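Local coordinates for protein carbohydrate binding module (Escherichia coli, PDB 2XFD) that binds carbohydrate in a calcium-dependent manner, here holding cellobiose, and probably recognises plant cell-wall glycans such as xylan, at residues N3-R8 against D65-N70; V18-G23 against G47-A52; G84-N89 against L100-Y105. All blocks are in the same frame, centred on the assembly; numbering follows the deposited sequence.

Contact 1: residues N3-R8 against D65-N70; sequences NSITVR and DYIVVN. With CA (calcium ion), chain D.
Ile-67 and Val-7 pair across two antiparallel strands, with their CG2 methyls 4.0 Å apart. They share the buried face with Ile-5 and Val-69. Ile-5 CG2 lies 4.3 Å from Ile-67 CD1. Between the strands the backbone bonds are regular. Thr-6 and Val-68 form a hydrogen-bonded pair.

The other face is looser and partly exposed. Here the CB of Arg-8 sits over one face of the Tyr-66 ring, 3.9 Å from the ring centroid, in a CH-pi contact. Arg-8 CG is anti to the backbone N (chi1 -176°), and the chain then bends at chi2, which carries CD to 3.2 Å from Tyr-66 OH. The guanidinium lies nearly parallel to the ring, the planes 18° apart. Arg-8 NE does not reach the carboxylate of Asp-65 directly. A water in the guanidinium plane accepts from NE and donates to Asp-65 OD2. The salt bridge of Arg-8 is made elsewhere, from NH2 to Asp-38.

At the far end Asn-70 closes the end of the ladder with its amide. OD1 takes the backbone N of Ser-4 at 2.9 Å, while ND2 gives a 2.9 Å bond to OD1 of Asn-3, the two amides turned 46° apart.

Asp-65 also binds a calcium ion through its O and, at 2.3 Å, its OD1; Gln-75, Glu-77 and Glu-98 complete the protein ligands. In the sheet, strand 4-11 has strand 37-42 on its other side, and strand 62-69 pairs with strand 72-75 on its other side. The face of Ile-5, Ile-67 and Val-69 packs on strand 48-53 of the facing sheet.

Contact 2: residues V18-G23 against G47-A52; sequences VSLQVG and GEIRVA
The backbone N of Ser-19 gives the carbonyl O of Ala-52 a hydrogen bond of 2.8 Å. The same oxygen is also approached by the CA of Val-18 at 3.0 Å, in a CA-H...O contact. From here an antiparallel ladder runs along the strands. Ser-19 and Ala-52, then Gln-21 and Arg-50, are its hydrogen-bonded pairs, and Gly-23 N adds a last bond to Glu-48 O.

Leu-20, Val-22, Ile-49 and Val-51 line the buried face. Leu-20 and Ile-49 meet by methyls, CD1 to CG2 at 3.8 Å. CG of Leu-20 stands opposite the backbone N (chi1 175°), and the turn at chi2 brings CD1 back toward the partner strand. At the end of the ladder Val-22 CG1 rests 3.5 Å from the backbone N of Gly-47. A side chain on Gly-47 would press closely on Gly-23.

The face of Gln-21 and Arg-50 is partly exposed at these two residues. Gln-21 OE1 lies 3.8 Å from Ala-52 CB and is linked through a water to Arg-50 NH2. Arg-50 grips Glu-48 side-on: NE reaches OE1 and NH1 reaches OE2, each at 3.0 Å. Both oxygens are met from above the carboxylate plane. Glu-48 OE1 has a second partner in Ser-107 OG, and Arg-50 makes a cation-pi contact with Tyr-105. A methionine in place of Arg-50 would probably leave the Glu-48 carboxylate without its charge mate and break the water link to Gln-21.

These two strands are the inner pair of a four-stranded antiparallel sheet. Strand 25-31 flanks strand 17-22, strand 104-110 flanks strand 48-53, and strand 62-69 packs across the buried face.

Contact 3: residues G84-N89 against L100-Y105; sequences GVWANN and LHCNGY. With CA (calcium ion), chain C; BGC (beta-D-glucopyranose), chain B; BGC (beta-D-glucopyranose), chain E.
Trp-86 sets its CB 3.5 Å from CD2 of the His-101 ring, displaced from the ring plane, and spreads one indole face under both glucose units of the cellobiose. The first glucose (chain B) lies over the pyrrole side, its O5 3.4 Å from Trp-86 CD1. The second (chain E) lies over the benzene side, its C6 3.6 Å from CZ3. The backbone C of Asn-89 lies against the opposite indole face, toward its rim. CG of Trp-86 points away from its own backbone N (chi1 -175°), which carries the ring out to the sugar. Cys-102 SG, in a disulfide with Cys-91, touches the indole edge at CE3, 3.9 Å away.

Gly-84 O holds the turn of the other segment. It accepts from Cys-102 N in its carbonyl plane, on a lone pair, and from His-101 N above that plane. A side chain on Gly-84 would collide with Leu-100 CD2 and Cys-102 O.

His-101 serves sugar and metal together. One ring face lies under O6 of the first glucose, and its carbonyl O binds calcium at 2.3 Å. The same ion takes O2 and O3 of the second glucose, with Asp-56 and Asp-61 and the backbone O of Arg-60 as further ligands. An aromatic platform beside a calcium that binds sugar hydroxyls directly forms the glycan site here, consistent with a calcium-dependent carbohydrate-binding module.

How the contacts relate
From the N terminus, strand 4-11 opens contact 1 and strand 17-22 opens contact 2. Strand 48-53 then closes contact 2, and strand 62-69 closes contact 1 around it, so contact 2 lies wholly within the longer loop. Contact 3 follows in series and closes a short loop between 84-89 and 100-105. Contacts 1 and 2 belong to separate antiparallel sheets that pack face to face, with Ile-49 and Val-51 against Ile-5, Ile-67 and Val-69. Contact 3 joins contact 2 where Tyr-105 and Leu-100 touch residues 50-51. Contacts 1 and 3 do not touch. They lie on opposite sides of the chain's centre, each with its own calcium.

Contact 1: residues N3-R8 against D65-N70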
loop_
_atom_site.group_PDB
_atom_site.type_symbol
_atom_site.label_atom_id
_atom_site.label_comp_id
_atom_site.label_asym_id
_atom_site.label_seq_id
_atom_site.Cartn_x
_atom_site.Cartn_y
_atom_site.Cartn_z
ATOM N N ASN A 3 6.941 -10.836 13.096
ATOM C CA ASN A 3 7.262 -9.551 12.465
ATOM C C ASN A 3 6.227 -8.543 12.727
ATOM O O ASN A 3 5.036 -8.904 12.945
ATOM C CB ASN A 3 7.397 -9.836 10.973
ATOM C CG ASN A 3 8.481 -10.883 10.760
ATOM O OD1 ASN A 3 9.617 -10.642 11.078
ATOM N ND2 ASN A 3 8.107 -12.042 10.188
ATOM N N SER A 4 6.604 -7.298 12.783
ATOM C CA SER A 4 5.701 -6.163 12.948
ATOM C C SER A 4 5.796 -5.272 11.735
ATOM O O SER A 4 6.893 -4.916 11.313
ATOM C CB SER A 4 6.078 -5.386 14.233
ATOM O OG SER A 4 5.115 -4.378 14.454
ATOM N N ILE A 5 4.645 -4.920 11.186
ATOM C CA ILE A 5 4.583 -4.056 10.028
ATOM C C ILE A 5 3.608 -2.937 10.283
ATOM O O ILE A 5 2.438 -3.168 10.658
ATOM C CB ILE A 5 4.156 -4.835 8.727
ATOM C CG1 ILE A 5 5.131 -5.948 8.480
ATOM C CG2 ILE A 5 4.079 -3.857 7.571
ATOM C CD1 ILE A 5 4.680 -6.931 7.371
ATOM N N THR A 6 4.041 -1.703 10.100
ATOM C CA THR A 6 3.199 -0.517 10.186
ATOM C C THR A 6 3.058 0.106 8.785
ATOM O O THR A 6 4.077 0.281 8.117
ATOM C CB THR A 6 3.720 0.503 11.152
ATOM O OG1 THR A 6 3.752 -0.052 12.451
ATOM C CG2 THR A 6 2.956 1.791 11.182
ATOM N N VAL A 7 1.843 0.375 8.341
ATOM C CA VAL A 7 1.557 1.049 7.114
ATOM C C VAL A 7 1.135 2.480 7.447
ATOM O O VAL A 7 0.224 2.672 8.242
ATOM C CB VAL A 7 0.466 0.319 6.334
ATOM C CG1 VAL A 7 0.109 1.051 5.036
ATOM C CG2 VAL A 7 0.860 -1.104 6.078
ATOM N N ARG A 8 1.763 3.483 6.820
ATOM C CA ARG A 8 1.334 4.872 6.956
ATOM C C ARG A 8 0.684 5.275 5.624
ATOM O O ARG A 8 1.354 5.305 4.597
ATOM C CB ARG A 8 2.519 5.775 7.281
ATOM C CG ARG A 8 2.030 7.203 7.507
ATOM C CD ARG A 8 2.747 7.998 8.410
ATOM N NE ARG A 8 2.177 9.250 8.780
ATOM C CZ ARG A 8 1.489 9.572 9.889
ATOM N NH1 ARG A 8 1.178 10.846 10.065
ATOM N NH2 ARG A 8 1.081 8.674 10.759
ATOM N N ASP A 65 2.497 6.579 2.339
ATOM C CA ASP A 65 3.754 7.254 2.624
ATOM C C ASP A 65 4.923 6.275 2.647
ATOM O O ASP A 65 5.943 6.439 1.934
ATOM C CB ASP A 65 3.684 8.076 3.926
ATOM C CG ASP A 65 4.803 9.053 4.115
ATOM O OD1 ASP A 65 5.755 9.051 3.354
ATOM O OD2 ASP A 65 4.715 9.851 5.085
ATOM N N TYR A 66 4.797 5.252 3.454
ATOM C CA TYR A 66 5.829 4.306 3.747
ATOM C C TYR A 66 5.210 3.147 4.516
ATOM O O TYR A 66 4.087 3.237 5.014
ATOM C CB TYR A 66 7.038 4.919 4.518
ATOM C CG TYR A 66 6.659 5.564 5.840
ATOM C CD1 TYR A 66 6.370 4.837 6.952
ATOM C CD2 TYR A 66 6.638 6.938 5.959
ATOM C CE1 TYR A 66 6.088 5.441 8.173
ATOM C CE2 TYR A 66 6.341 7.548 7.146
ATOM C CZ TYR A 66 6.057 6.789 8.252
ATOM O OH TYR A 66 5.736 7.427 9.453
ATOM N N ILE A 67 6.006 2.087 4.667
ATOM C CA ILE A 67 5.767 1.095 5.685
ATOM C C ILE A 67 6.996 1.041 6.581
ATOM O O ILE A 67 8.078 1.497 6.233
ATOM C CB ILE A 67 5.396 -0.320 5.128
ATOM C CG1 ILE A 67 6.596 -1.026 4.533
ATOM C CG2 ILE A 67 4.253 -0.183 4.161
ATOM C CD1 ILE A 67 6.286 -2.445 4.126
ATOM N N VAL A 68 6.839 0.408 7.766
ATOM C CA VAL A 68 7.916 0.140 8.668
ATOM C C VAL A 68 7.876 -1.367 8.964
ATOM O O VAL A 68 6.834 -1.879 9.355
ATOM C CB VAL A 68 7.784 0.934 9.994
ATOM C CG1 VAL A 68 9.054 0.757 10.824
ATOM C CG2 VAL A 68 7.476 2.392 9.724
ATOM N N VAL A 69 8.971 -2.048 8.736
ATOM C CA VAL A 69 9.079 -3.490 8.901
ATOM C C VAL A 69 10.095 -3.776 9.977
ATOM O O VAL A 69 11.297 -3.547 9.752
ATOM C CB VAL A 69 9.450 -4.189 7.583
ATOM C CG1 VAL A 69 9.462 -5.696 7.791
ATOM C CG2 VAL A 69 8.545 -3.788 6.454
ATOM N N ASN A 70 9.697 -4.232 11.153
ATOM C CA ASN A 70 10.616 -4.483 12.238
ATOM C C ASN A 70 11.550 -3.307 12.451
ATOM O O ASN A 70 12.771 -3.453 12.705
ATOM C CB ASN A 70 11.378 -5.804 12.018
ATOM C CG ASN A 70 10.470 -7.002 11.961
ATOM O OD1 ASN A 70 9.496 -7.049 12.735
ATOM N ND2 ASN A 70 10.775 -7.974 11.079
HETATM CA CA CA D . 7.034 8.609 1.466
HETATM O O HOH W 1 3.099 11.003 6.809
HETATM O O HOH W 2 7.856 10.681 2.289
#

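Contact 2: residues V18-G23 against G47-A52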
loop_
_atom_site.group_PDB
_atom_site.type_symbol
_atom_site.label_atom_id
_atom_site.label_comp_id
_atom_site.label_asym_id
_atom_site.label_seq_id
_atom_site.Cartn_x
_atom_site.Cartn_y
_atom_site.Cartn_z
ATOM N N VAL A 18 -7.498 -0.763 1.970
ATOM C CA VAL A 18 -6.227 -1.360 1.648
ATOM C C VAL A 18 -6.052 -2.663 2.413
ATOM O O VAL A 18 -6.565 -2.865 3.527
ATOM C CB VAL A 18 -5.038 -0.445 1.909
ATOM C CG1 VAL A 18 -5.097 0.733 0.981
ATOM C CG2 VAL A 18 -4.924 -0.056 3.368
ATOM N N SER A 19 -5.268 -3.524 1.821
ATOM C CA SER A 19 -4.853 -4.800 2.409
ATOM C C SER A 19 -3.342 -4.870 2.487
ATOM O O SER A 19 -2.651 -4.643 1.509
ATOM C CB SER A 19 -5.371 -5.932 1.531
ATOM O OG SER A 19 -6.779 -5.989 1.558
ATOM N N LEU A 20 -2.870 -5.246 3.654
ATOM C CA LEU A 20 -1.468 -5.638 3.838
ATOM C C LEU A 20 -1.366 -7.134 3.506
ATOM O O LEU A 20 -2.061 -7.925 4.155
ATOM C CB LEU A 20 -1.050 -5.406 5.298
ATOM C CG LEU A 20 0.337 -5.879 5.621
ATOM C CD1 LEU A 20 1.451 -5.190 4.869
ATOM C CD2 LEU A 20 0.570 -5.735 7.120
ATOM N N GLN A 21 -0.539 -7.467 2.553
ATOM C CA GLN A 21 -0.377 -8.848 2.092
ATOM C C GLN A 21 1.063 -9.293 2.262
ATOM O O GLN A 21 1.978 -8.475 2.060
ATOM C CB GLN A 21 -0.771 -8.945 0.624
ATOM C CG GLN A 21 -2.174 -8.482 0.335
ATOM C CD GLN A 21 -2.461 -8.470 -1.160
ATOM O OE1 GLN A 21 -1.656 -8.044 -1.970
ATOM N NE2 GLN A 21 -3.633 -8.847 -1.490
ATOM N N VAL A 22 1.279 -10.540 2.595
ATOM C CA VAL A 22 2.605 -11.092 2.666
ATOM C C VAL A 22 2.575 -12.433 1.911
ATOM O O VAL A 22 1.779 -13.332 2.279
ATOM C CB VAL A 22 3.111 -11.246 4.087
ATOM C CG1 VAL A 22 4.488 -11.874 4.071
ATOM C CG2 VAL A 22 3.163 -9.916 4.770
ATOM N N GLY A 23 3.338 -12.577 0.838
ATOM C CA GLY A 23 3.298 -13.789 0.026
ATOM C C GLY A 23 1.958 -14.050 -0.596
ATOM O O GLY A 23 1.633 -15.203 -0.939
ATOM N N GLY A 47 7.422 -13.634 3.428
ATOM C CA GLY A 47 7.506 -13.404 1.993
ATOM C C GLY A 47 7.290 -11.946 1.578
ATOM O O GLY A 47 7.508 -10.991 2.356
ATOM N N GLU A 48 6.944 -11.737 0.312
ATOM C CA GLU A 48 6.890 -10.433 -0.301
ATOM C C GLU A 48 5.767 -9.642 0.300
ATOM O O GLU A 48 4.609 -10.047 0.300
ATOM C CB GLU A 48 6.636 -10.539 -1.766
ATOM C CG GLU A 48 6.620 -9.238 -2.511
ATOM C CD GLU A 48 6.158 -9.320 -3.942
ATOM O OE1 GLU A 48 5.817 -8.271 -4.499
ATOM O OE2 GLU A 48 6.123 -10.412 -4.517
ATOM N N ILE A 49 6.053 -8.431 0.762
ATOM C CA ILE A 49 5.071 -7.527 1.331
ATOM C C ILE A 49 4.477 -6.672 0.227
ATOM O O ILE A 49 5.177 -6.060 -0.564
ATOM C CB ILE A 49 5.700 -6.580 2.391
ATOM C CG1 ILE A 49 6.329 -7.388 3.536
ATOM C CG2 ILE A 49 4.692 -5.606 2.885
ATOM C CD1 ILE A 49 7.265 -6.505 4.372
ATOM N N ARG A 50 3.134 -6.601 0.188
ATOM C CA ARG A 50 2.416 -5.675 -0.670
ATOM C C ARG A 50 1.404 -4.900 0.138
ATOM O O ARG A 50 0.812 -5.403 1.099
ATOM C CB ARG A 50 1.705 -6.443 -1.783
ATOM C CG ARG A 50 2.633 -7.176 -2.719
ATOM C CD ARG A 50 1.890 -8.036 -3.697
ATOM N NE ARG A 50 2.867 -8.699 -4.531
ATOM C CZ ARG A 50 2.547 -9.633 -5.432
ATOM N NH1 ARG A 50 3.518 -10.266 -6.073
ATOM N NH2 ARG A 50 1.299 -9.904 -5.688
ATOM N N VAL A 51 1.184 -3.641 -0.247
ATOM C CA VAL A 51 0.045 -2.862 0.210
ATOM C C VAL A 51 -0.827 -2.650 -1.004
ATOM O O VAL A 51 -0.406 -2.064 -1.997
ATOM C CB VAL A 51 0.435 -1.536 0.825
ATOM C CG1 VAL A 51 -0.782 -0.735 1.176
ATOM C CG2 VAL A 51 1.325 -1.757 2.033
ATOM N N ALA A 52 -2.047 -3.220 -0.948
ATOM C CA ALA A 52 -2.959 -3.252 -2.083
ATOM C C ALA A 52 -4.172 -2.424 -1.830
ATOM O O ALA A 52 -4.813 -2.509 -0.788
ATOM C CB ALA A 52 -3.420 -4.673 -2.360
HETATM O O HOH W 3 -1.254 -9.077 -4.547
#

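Contact 3: residues G84-N89 against L100-Y105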
loop_
_atom_site.group_PDB
_atom_site.type_symbol
_atom_site.label_atom_id
_atom_site.label_comp_id
_atom_site.label_asym_id
_atom_site.label_seq_id
_atom_site.Cartn_x
_atom_site.Cartn_y
_atom_site.Cartn_z
ATOM N N GLY A 84 -0.717 0.109 -9.272
ATOM C CA GLY A 84 -1.876 0.984 -9.195
ATOM C C GLY A 84 -1.703 2.422 -9.584
ATOM O O GLY A 84 -2.684 3.131 -9.787
ATOM N N VAL A 85 -0.481 2.931 -9.626
ATOM C CA VAL A 85 -0.267 4.340 -9.972
ATOM C C VAL A 85 -0.747 4.590 -11.380
ATOM O O VAL A 85 -0.504 3.805 -12.296
ATOM C CB VAL A 85 1.200 4.769 -9.771
ATOM C CG1 VAL A 85 2.177 4.021 -10.634
ATOM C CG2 VAL A 85 1.324 6.220 -9.949
ATOM N N TRP A 86 -1.430 5.747 -11.601
ATOM C CA TRP A 86 -1.765 6.170 -12.929
ATOM C C TRP A 86 -0.571 6.956 -13.440
ATOM O O TRP A 86 -0.237 8.040 -12.986
ATOM C CB TRP A 86 -3.010 7.038 -12.900
ATOM C CG TRP A 86 -3.463 7.415 -14.287
ATOM C CD1 TRP A 86 -3.261 8.618 -14.933
ATOM C CD2 TRP A 86 -4.192 6.589 -15.168
ATOM N NE1 TRP A 86 -3.825 8.560 -16.177
ATOM C CE2 TRP A 86 -4.444 7.347 -16.347
ATOM C CE3 TRP A 86 -4.718 5.320 -15.087
ATOM C CZ2 TRP A 86 -5.087 6.801 -17.454
ATOM C CZ3 TRP A 86 -5.401 4.809 -16.138
ATOM C CH2 TRP A 86 -5.585 5.551 -17.334
ATOM N N ALA A 87 0.114 6.411 -14.441
ATOM C CA ALA A 87 1.352 6.983 -14.986
ATOM C C ALA A 87 1.466 6.534 -16.448
ATOM O O ALA A 87 1.047 5.412 -16.755
ATOM C CB ALA A 87 2.562 6.526 -14.216
ATOM N N ASN A 88 1.875 7.428 -17.332
ATOM C CA ASN A 88 1.937 7.077 -18.756
ATOM C C ASN A 88 0.568 6.613 -19.208
ATOM O O ASN A 88 0.519 5.653 -19.990
ATOM C CB ASN A 88 3.087 6.069 -19.042
ATOM C CG ASN A 88 3.329 5.869 -20.503
ATOM O OD1 ASN A 88 3.782 4.776 -20.976
ATOM N ND2 ASN A 88 3.038 6.890 -21.267
ATOM N N ASN A 89 -0.524 7.291 -18.805
ATOM C CA ASN A 89 -1.872 6.971 -19.241
ATOM C C ASN A 89 -2.356 5.560 -19.006
ATOM O O ASN A 89 -3.208 5.059 -19.737
ATOM C CB ASN A 89 -2.036 7.437 -20.702
ATOM C CG ASN A 89 -1.625 8.902 -20.883
ATOM O OD1 ASN A 89 -0.632 9.215 -21.532
ATOM N ND2 ASN A 89 -2.364 9.798 -20.255
ATOM N N LEU A 100 -1.663 4.950 -5.305
ATOM C CA LEU A 100 -2.453 3.886 -5.931
ATOM C C LEU A 100 -3.733 4.540 -6.392
ATOM O O LEU A 100 -4.653 4.813 -5.611
ATOM C CB LEU A 100 -2.729 2.739 -4.977
ATOM C CG LEU A 100 -1.498 1.947 -4.524
ATOM C CD1 LEU A 100 -1.787 1.112 -3.304
ATOM C CD2 LEU A 100 -0.962 1.117 -5.707
ATOM N N HIS A 101 -3.819 4.813 -7.691
ATOM C CA HIS A 101 -5.035 5.409 -8.319
ATOM C C HIS A 101 -6.005 4.340 -8.718
ATOM O O HIS A 101 -7.242 4.487 -8.610
ATOM C CB HIS A 101 -4.633 6.258 -9.505
ATOM C CG HIS A 101 -3.722 7.377 -9.163
ATOM N ND1 HIS A 101 -4.053 8.561 -8.515
ATOM C CD2 HIS A 101 -2.417 7.464 -9.453
ATOM C CE1 HIS A 101 -2.966 9.329 -8.460
ATOM N NE2 HIS A 101 -1.968 8.653 -9.004
ATOM N N CYS A 102 -5.492 3.275 -9.263
ATOM C CA CYS A 102 -6.259 2.105 -9.688
ATOM C C CYS A 102 -6.118 1.027 -8.593
ATOM O O CYS A 102 -5.157 1.050 -7.830
ATOM C CB CYS A 102 -5.720 1.549 -11.006
ATOM S SG CYS A 102 -5.451 2.770 -12.273
ATOM N N ASN A 103 -7.000 0.045 -8.635
ATOM C CA ASN A 103 -6.746 -1.160 -7.883
ATOM C C ASN A 103 -5.354 -1.717 -8.255
ATOM O O ASN A 103 -5.020 -1.743 -9.429
ATOM C CB ASN A 103 -7.807 -2.235 -8.095
ATOM C CG ASN A 103 -9.131 -1.905 -7.459
ATOM O OD1 ASN A 103 -9.182 -1.239 -6.419
ATOM N ND2 ASN A 103 -10.187 -2.356 -8.099
ATOM N N GLY A 104 -4.565 -2.133 -7.285
ATOM C CA GLY A 104 -3.230 -2.520 -7.527
ATOM C C GLY A 104 -2.450 -2.434 -6.221
ATOM O O GLY A 104 -3.060 -2.223 -5.158
ATOM N N TYR A 105 -1.149 -2.615 -6.287
ATOM C CA TYR A 105 -0.344 -2.698 -5.081
ATOM C C TYR A 105 1.024 -2.071 -5.267
ATOM O O TYR A 105 1.519 -1.948 -6.368
ATOM C CB TYR A 105 -0.201 -4.164 -4.609
ATOM C CG TYR A 105 0.538 -5.066 -5.578
ATOM C CD1 TYR A 105 -0.116 -5.877 -6.470
ATOM C CD2 TYR A 105 1.896 -5.065 -5.656
ATOM C CE1 TYR A 105 0.603 -6.708 -7.383
ATOM C CE2 TYR A 105 2.572 -5.876 -6.538
ATOM C CZ TYR A 105 1.945 -6.661 -7.360
ATOM O OH TYR A 105 2.647 -7.495 -8.215
HETATM CA CA CA C . -8.979 6.018 -8.338
HETATM C C2 BGC B . -6.860 10.865 -15.657
HETATM C C3 BGC B . -7.687 9.908 -14.841
HETATM C C4 BGC B . -6.904 9.314 -13.672
HETATM C C5 BGC B . -6.194 10.403 -12.967
HETATM C C6 BGC B . -5.405 9.821 -11.848
HETATM C C1 BGC B . -6.245 11.881 -14.714
HETATM O O1 BGC B . -5.538 12.934 -15.326
HETATM O O2 BGC B . -7.646 11.457 -16.673
HETATM O O3 BGC B . -8.187 8.851 -15.658
HETATM O O4 BGC B . -7.809 8.814 -12.819
HETATM O O5 BGC B . -5.365 11.136 -13.893
HETATM O O6 BGC B . -4.688 10.830 -11.195
HETATM C C2 BGC E . -8.578 6.917 -11.591
HETATM C C3 BGC E . -8.762 5.410 -11.608
HETATM C C4 BGC E . -9.374 4.926 -12.932
HETATM C C5 BGC E . -8.504 5.442 -14.065
HETATM C C6 BGC E . -8.918 5.066 -15.506
HETATM C C1 BGC E . -7.828 7.380 -12.816
HETATM O O2 BGC E . -7.966 7.259 -10.329
HETATM O O3 BGC E . -9.635 5.079 -10.524
HETATM O O4 BGC E . -9.381 3.524 -13.005
HETATM O O5 BGC E . -8.438 6.836 -13.977
HETATM O O6 BGC E . -10.200 5.621 -15.713
HETATM O O HOH W 4 -10.932 7.326 -8.742
#